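Local structure of sugar-binding transport ATP-binding protein (1V43) at residues F316-V328 and V335-P347. The protein probably binds and hydrolyses ATP to power sugar uptake, as the nucleotide-binding subunit of an ABC transporter. Residues are numbered along the deposited sequence; the frame is centred on the assembly and turned at random.
Sequences FVEALGTDTILHV and VKVKLPGHIPIEP
L326 lays both its methyls against the end of I345, CD2 and CD1 each 3.5 Å from I345 CD1, while its CD1 also meets L339 CD1. The contact is an antiparallel beta hairpin of the OB-type TOBE domain, strand 323-328 against the outer strand 335-340, after which 341-347 turns back across the face that carries T324 and L326. I345 reaches L326 because its CG1 sits between backbone N and carbonyl carbon (chi1 72°), and the two side chains cross at about a right angle. V337 and V328 continue this apolar face towards V353. T324 OG1, turned beside its own backbone N (chi1 -72°), gives its proton to G341 O at 2.8 Å and accepts I343 N at 2.6 Å. A valine at T324 would probably leave I343 N and G341 O without these mates and let the returning loop shift. On the other face, D323 OD2 and K338 NZ form salt bridges with K338 NZ and D323 OD2, respectively, of the second subunit. F316 CD2 and K336 CG lie over opposite faces of the H327 ring, toward its rim; its NE2 donates in plane to E318 OE2 at 2.8 Å. One water donates to E318 OE2 at 2.6 Å and accepts from K336 NZ at 3.0 Å.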
loop_
_atom_site.group_PDB
_atom_site.type_symbol
_atom_site.label_atom_id
_atom_site.label_comp_id
_atom_site.label_asym_id
_atom_site.label_seq_id
_atom_site.Cartn_x
_atom_site.Cartn_y
_atom_site.Cartn_z
ATOM N N PHE A 316 -2.036 -2.759 -20.202
ATOM C CA PHE A 316 -1.346 -1.752 -19.399
ATOM C C PHE A 316 -0.360 -2.404 -18.442
ATOM O O PHE A 316 -0.532 -3.560 -18.032
ATOM C CB PHE A 316 -2.347 -0.923 -18.601
ATOM C CG PHE A 316 -1.736 0.264 -17.901
ATOM C CD1 PHE A 316 -1.308 1.378 -18.627
ATOM C CD2 PHE A 316 -1.611 0.281 -16.514
ATOM C CE1 PHE A 316 -0.764 2.498 -17.985
ATOM C CE2 PHE A 316 -1.068 1.400 -15.856
ATOM C CZ PHE A 316 -0.644 2.507 -16.596
ATOM N N VAL A 317 0.664 -1.649 -18.077
ATOM C CA VAL A 317 1.694 -2.151 -17.196
ATOM C C VAL A 317 2.010 -1.213 -16.037
ATOM O O VAL A 317 2.218 -0.021 -16.231
ATOM C CB VAL A 317 3.016 -2.390 -17.975
ATOM C CG1 VAL A 317 4.097 -2.936 -17.031
ATOM C CG2 VAL A 317 2.763 -3.330 -19.148
ATOM N N GLU A 318 2.027 -1.773 -14.833
ATOM C CA GLU A 318 2.399 -1.041 -13.639
ATOM C C GLU A 318 3.817 -1.574 -13.365
ATOM O O GLU A 318 3.972 -2.619 -12.740
ATOM C CB GLU A 318 1.498 -1.403 -12.449
ATOM C CG GLU A 318 0.019 -1.110 -12.596
ATOM C CD GLU A 318 -0.766 -1.544 -11.356
ATOM O OE1 GLU A 318 -0.395 -1.122 -10.245
ATOM O OE2 GLU A 318 -1.747 -2.305 -11.476
ATOM N N ALA A 319 4.839 -0.886 -13.859
ATOM C CA ALA A 319 6.231 -1.307 -13.640
ATOM C C ALA A 319 6.689 -0.617 -12.361
ATOM O O ALA A 319 7.245 0.480 -12.406
ATOM C CB ALA A 319 7.102 -0.869 -14.817
ATOM N N LEU A 320 6.463 -1.264 -11.222
ATOM C CA LEU A 320 6.780 -0.649 -9.939
ATOM C C LEU A 320 8.173 -0.914 -9.404
ATOM O O LEU A 320 8.469 -0.570 -8.248
ATOM C CB LEU A 320 5.732 -1.076 -8.900
ATOM C CG LEU A 320 4.298 -1.041 -9.440
ATOM C CD1 LEU A 320 3.318 -1.586 -8.416
ATOM C CD2 LEU A 320 3.949 0.390 -9.810
ATOM N N GLY A 321 9.024 -1.513 -10.236
ATOM C CA GLY A 321 10.387 -1.813 -9.828
ATOM C C GLY A 321 10.458 -3.049 -8.943
ATOM O O GLY A 321 11.117 -4.032 -9.288
ATOM N N THR A 322 9.773 -3.006 -7.802
ATOM C CA THR A 322 9.758 -4.135 -6.878
ATOM C C THR A 322 8.881 -5.285 -7.420
ATOM O O THR A 322 9.131 -6.451 -7.137
ATOM C CB THR A 322 9.268 -3.667 -5.477
ATOM O OG1 THR A 322 9.418 -4.737 -4.529
ATOM C CG2 THR A 322 7.808 -3.214 -5.542
ATOM N N ASP A 323 7.870 -4.931 -8.213
ATOM C CA ASP A 323 6.943 -5.877 -8.845
ATOM C C ASP A 323 6.486 -5.242 -10.150
ATOM O O ASP A 323 6.574 -4.027 -10.313
ATOM C CB ASP A 323 5.701 -6.111 -7.973
ATOM C CG ASP A 323 6.000 -6.932 -6.755
ATOM O OD1 ASP A 323 6.381 -8.112 -6.923
ATOM O OD2 ASP A 323 5.862 -6.400 -5.634
ATOM N N THR A 324 5.993 -6.056 -11.071
ATOM C CA THR A 324 5.507 -5.552 -12.350
ATOM C C THR A 324 4.118 -6.126 -12.553
ATOM O O THR A 324 3.978 -7.334 -12.742
ATOM C CB THR A 324 6.413 -6.012 -13.522
ATOM O OG1 THR A 324 7.654 -5.304 -13.478
ATOM C CG2 THR A 324 5.730 -5.771 -14.859
ATOM N N ILE A 325 3.093 -5.280 -12.499
ATOM C CA ILE A 325 1.728 -5.765 -12.678
ATOM C C ILE A 325 1.189 -5.547 -14.086
ATOM O O ILE A 325 1.046 -4.412 -14.552
ATOM C CB ILE A 325 0.764 -5.110 -11.687
ATOM C CG1 ILE A 325 1.310 -5.281 -10.275
ATOM C CG2 ILE A 325 -0.632 -5.772 -11.793
ATOM C CD1 ILE A 325 0.463 -4.633 -9.217
ATOM N N LEU A 326 0.868 -6.647 -14.754
ATOM C CA LEU A 326 0.348 -6.578 -16.114
ATOM C C LEU A 326 -1.166 -6.713 -16.159
ATOM O O LEU A 326 -1.737 -7.593 -15.509
ATOM C CB LEU A 326 0.938 -7.701 -16.964
ATOM C CG LEU A 326 2.441 -7.941 -16.909
ATOM C CD1 LEU A 326 2.766 -9.144 -17.800
ATOM C CD2 LEU A 326 3.196 -6.698 -17.359
ATOM N N HIS A 327 -1.810 -5.834 -16.924
ATOM C CA HIS A 327 -3.255 -5.897 -17.111
ATOM C C HIS A 327 -3.368 -6.519 -18.495
ATOM O O HIS A 327 -3.112 -5.860 -19.502
ATOM C CB HIS A 327 -3.884 -4.503 -17.090
ATOM C CG HIS A 327 -3.615 -3.729 -15.831
ATOM N ND1 HIS A 327 -4.313 -2.589 -15.497
ATOM C CD2 HIS A 327 -2.698 -3.907 -14.849
ATOM C CE1 HIS A 327 -3.840 -2.097 -14.365
ATOM N NE2 HIS A 327 -2.858 -2.877 -13.952
ATOM N N VAL A 328 -3.709 -7.807 -18.530
ATOM C CA VAL A 328 -3.813 -8.547 -19.776
ATOM C C VAL A 328 -5.252 -8.835 -20.143
ATOM O O VAL A 328 -6.048 -9.242 -19.294
ATOM C CB VAL A 328 -3.088 -9.905 -19.689
ATOM C CG1 VAL A 328 -2.979 -10.516 -21.079
ATOM C CG2 VAL A 328 -1.726 -9.738 -19.066
ATOM N N VAL A 335 -7.667 -9.092 -16.878
ATOM C CA VAL A 335 -7.171 -9.611 -15.606
ATOM C C VAL A 335 -5.790 -9.049 -15.308
ATOM O O VAL A 335 -5.111 -8.546 -16.204
ATOM C CB VAL A 335 -7.071 -11.158 -15.608
ATOM C CG1 VAL A 335 -8.418 -11.776 -15.958
ATOM C CG2 VAL A 335 -5.998 -11.610 -16.585
ATOM N N LYS A 336 -5.377 -9.135 -14.048
ATOM C CA LYS A 336 -4.058 -8.643 -13.650
ATOM C C LYS A 336 -3.141 -9.800 -13.352
ATOM O O LYS A 336 -3.552 -10.774 -12.735
ATOM C CB LYS A 336 -4.148 -7.775 -12.396
ATOM C CG LYS A 336 -4.923 -6.490 -12.568
ATOM C CD LYS A 336 -4.999 -5.768 -11.244
ATOM C CE LYS A 336 -5.810 -4.500 -11.333
ATOM N NZ LYS A 336 -5.800 -3.798 -10.023
ATOM N N VAL A 337 -1.894 -9.677 -13.788
ATOM C CA VAL A 337 -0.879 -10.689 -13.556
ATOM C C VAL A 337 0.275 -10.009 -12.815
ATOM O O VAL A 337 0.806 -8.986 -13.260
ATOM C CB VAL A 337 -0.364 -11.282 -14.880
ATOM C CG1 VAL A 337 0.816 -12.208 -14.612
ATOM C CG2 VAL A 337 -1.489 -12.053 -15.574
ATOM N N LYS A 338 0.663 -10.573 -11.678
ATOM C CA LYS A 338 1.733 -9.980 -10.898
ATOM C C LYS A 338 3.056 -10.711 -11.065
ATOM O O LYS A 338 3.168 -11.883 -10.727
ATOM C CB LYS A 338 1.341 -9.946 -9.422
ATOM C CG LYS A 338 2.404 -9.354 -8.521
ATOM C CD LYS A 338 1.928 -9.339 -7.082
ATOM C CE LYS A 338 3.011 -8.832 -6.149
ATOM N NZ LYS A 338 2.522 -8.707 -4.756
ATOM N N LEU A 339 4.055 -10.007 -11.587
ATOM C CA LEU A 339 5.374 -10.585 -11.789
ATOM C C LEU A 339 6.393 -9.926 -10.860
ATOM O O LEU A 339 6.394 -8.708 -10.696
ATOM C CB LEU A 339 5.828 -10.369 -13.225
ATOM C CG LEU A 339 4.912 -10.874 -14.337
ATOM C CD1 LEU A 339 5.452 -10.386 -15.677
ATOM C CD2 LEU A 339 4.833 -12.400 -14.292
ATOM N N PRO A 340 7.270 -10.729 -10.235
ATOM C CA PRO A 340 8.294 -10.191 -9.328
ATOM C C PRO A 340 9.312 -9.376 -10.118
ATOM O O PRO A 340 9.556 -9.658 -11.291
ATOM C CB PRO A 340 8.931 -11.448 -8.727
ATOM C CG PRO A 340 7.803 -12.475 -8.799
ATOM C CD PRO A 340 7.217 -12.201 -10.170
ATOM N N GLY A 341 9.892 -8.359 -9.486
ATOM C CA GLY A 341 10.895 -7.556 -10.164
ATOM C C GLY A 341 10.362 -6.555 -11.171
ATOM O O GLY A 341 9.148 -6.363 -11.295
ATOM N N HIS A 342 11.283 -5.933 -11.904
ATOM C CA HIS A 342 10.960 -4.911 -12.903
ATOM C C HIS A 342 10.981 -5.538 -14.297
ATOM O O HIS A 342 12.013 -6.039 -14.746
ATOM C CB HIS A 342 11.993 -3.768 -12.807
ATOM C CG HIS A 342 11.529 -2.456 -13.373
ATOM N ND1 HIS A 342 10.357 -1.842 -12.977
ATOM C CD2 HIS A 342 12.104 -1.619 -14.272
ATOM C CE1 HIS A 342 10.232 -0.687 -13.608
ATOM N NE2 HIS A 342 11.277 -0.527 -14.399
ATOM N N ILE A 343 9.832 -5.520 -14.966
ATOM C CA ILE A 343 9.688 -6.079 -16.313
ATOM C C ILE A 343 8.681 -5.200 -17.061
ATOM O O ILE A 343 7.569 -5.637 -17.366
ATOM C CB ILE A 343 9.153 -7.529 -16.249
ATOM C CG1 ILE A 343 10.105 -8.392 -15.422
ATOM C CG2 ILE A 343 9.014 -8.104 -17.645
ATOM C CD1 ILE A 343 9.554 -9.760 -15.094
ATOM N N PRO A 344 9.062 -3.940 -17.355
ATOM C CA PRO A 344 8.248 -2.935 -18.058
ATOM C C PRO A 344 7.807 -3.250 -19.484
ATOM O O PRO A 344 7.740 -2.342 -20.314
ATOM C CB PRO A 344 9.127 -1.682 -18.014
ATOM C CG PRO A 344 9.939 -1.877 -16.776
ATOM C CD PRO A 344 10.320 -3.332 -16.884
ATOM N N ILE A 345 7.504 -4.517 -19.770
ATOM C CA ILE A 345 7.059 -4.899 -21.108
ATOM C C ILE A 345 6.049 -3.857 -21.581
ATOM O O ILE A 345 5.309 -3.291 -20.774
ATOM C CB ILE A 345 6.408 -6.302 -21.119
ATOM C CG1 ILE A 345 5.040 -6.264 -20.454
ATOM C CG2 ILE A 345 7.292 -7.286 -20.384
ATOM C CD1 ILE A 345 4.290 -7.563 -20.581
ATOM N N GLU A 346 6.020 -3.599 -22.883
ATOM C CA GLU A 346 5.128 -2.584 -23.426
ATOM C C GLU A 346 3.735 -3.031 -23.845
ATOM O O GLU A 346 3.533 -4.159 -24.284
ATOM C CB GLU A 346 5.801 -1.880 -24.606
ATOM C CG GLU A 346 6.682 -0.702 -24.207
ATOM C CD GLU A 346 7.327 -0.037 -25.405
ATOM O OE1 GLU A 346 6.599 0.273 -26.377
ATOM O OE2 GLU A 346 8.560 0.177 -25.374
ATOM N N PRO A 347 2.753 -2.124 -23.716
ATOM C CA PRO A 347 1.356 -2.370 -24.069
ATOM C C PRO A 347 1.252 -2.755 -25.534
ATOM O O PRO A 347 2.067 -2.329 -26.352
ATOM C CB PRO A 347 0.687 -1.030 -23.785
ATOM C CG PRO A 347 1.511 -0.466 -22.679
ATOM C CD PRO A 347 2.910 -0.776 -23.140
HETATM O O HOH W 1 -2.886 -3.303 -9.420
#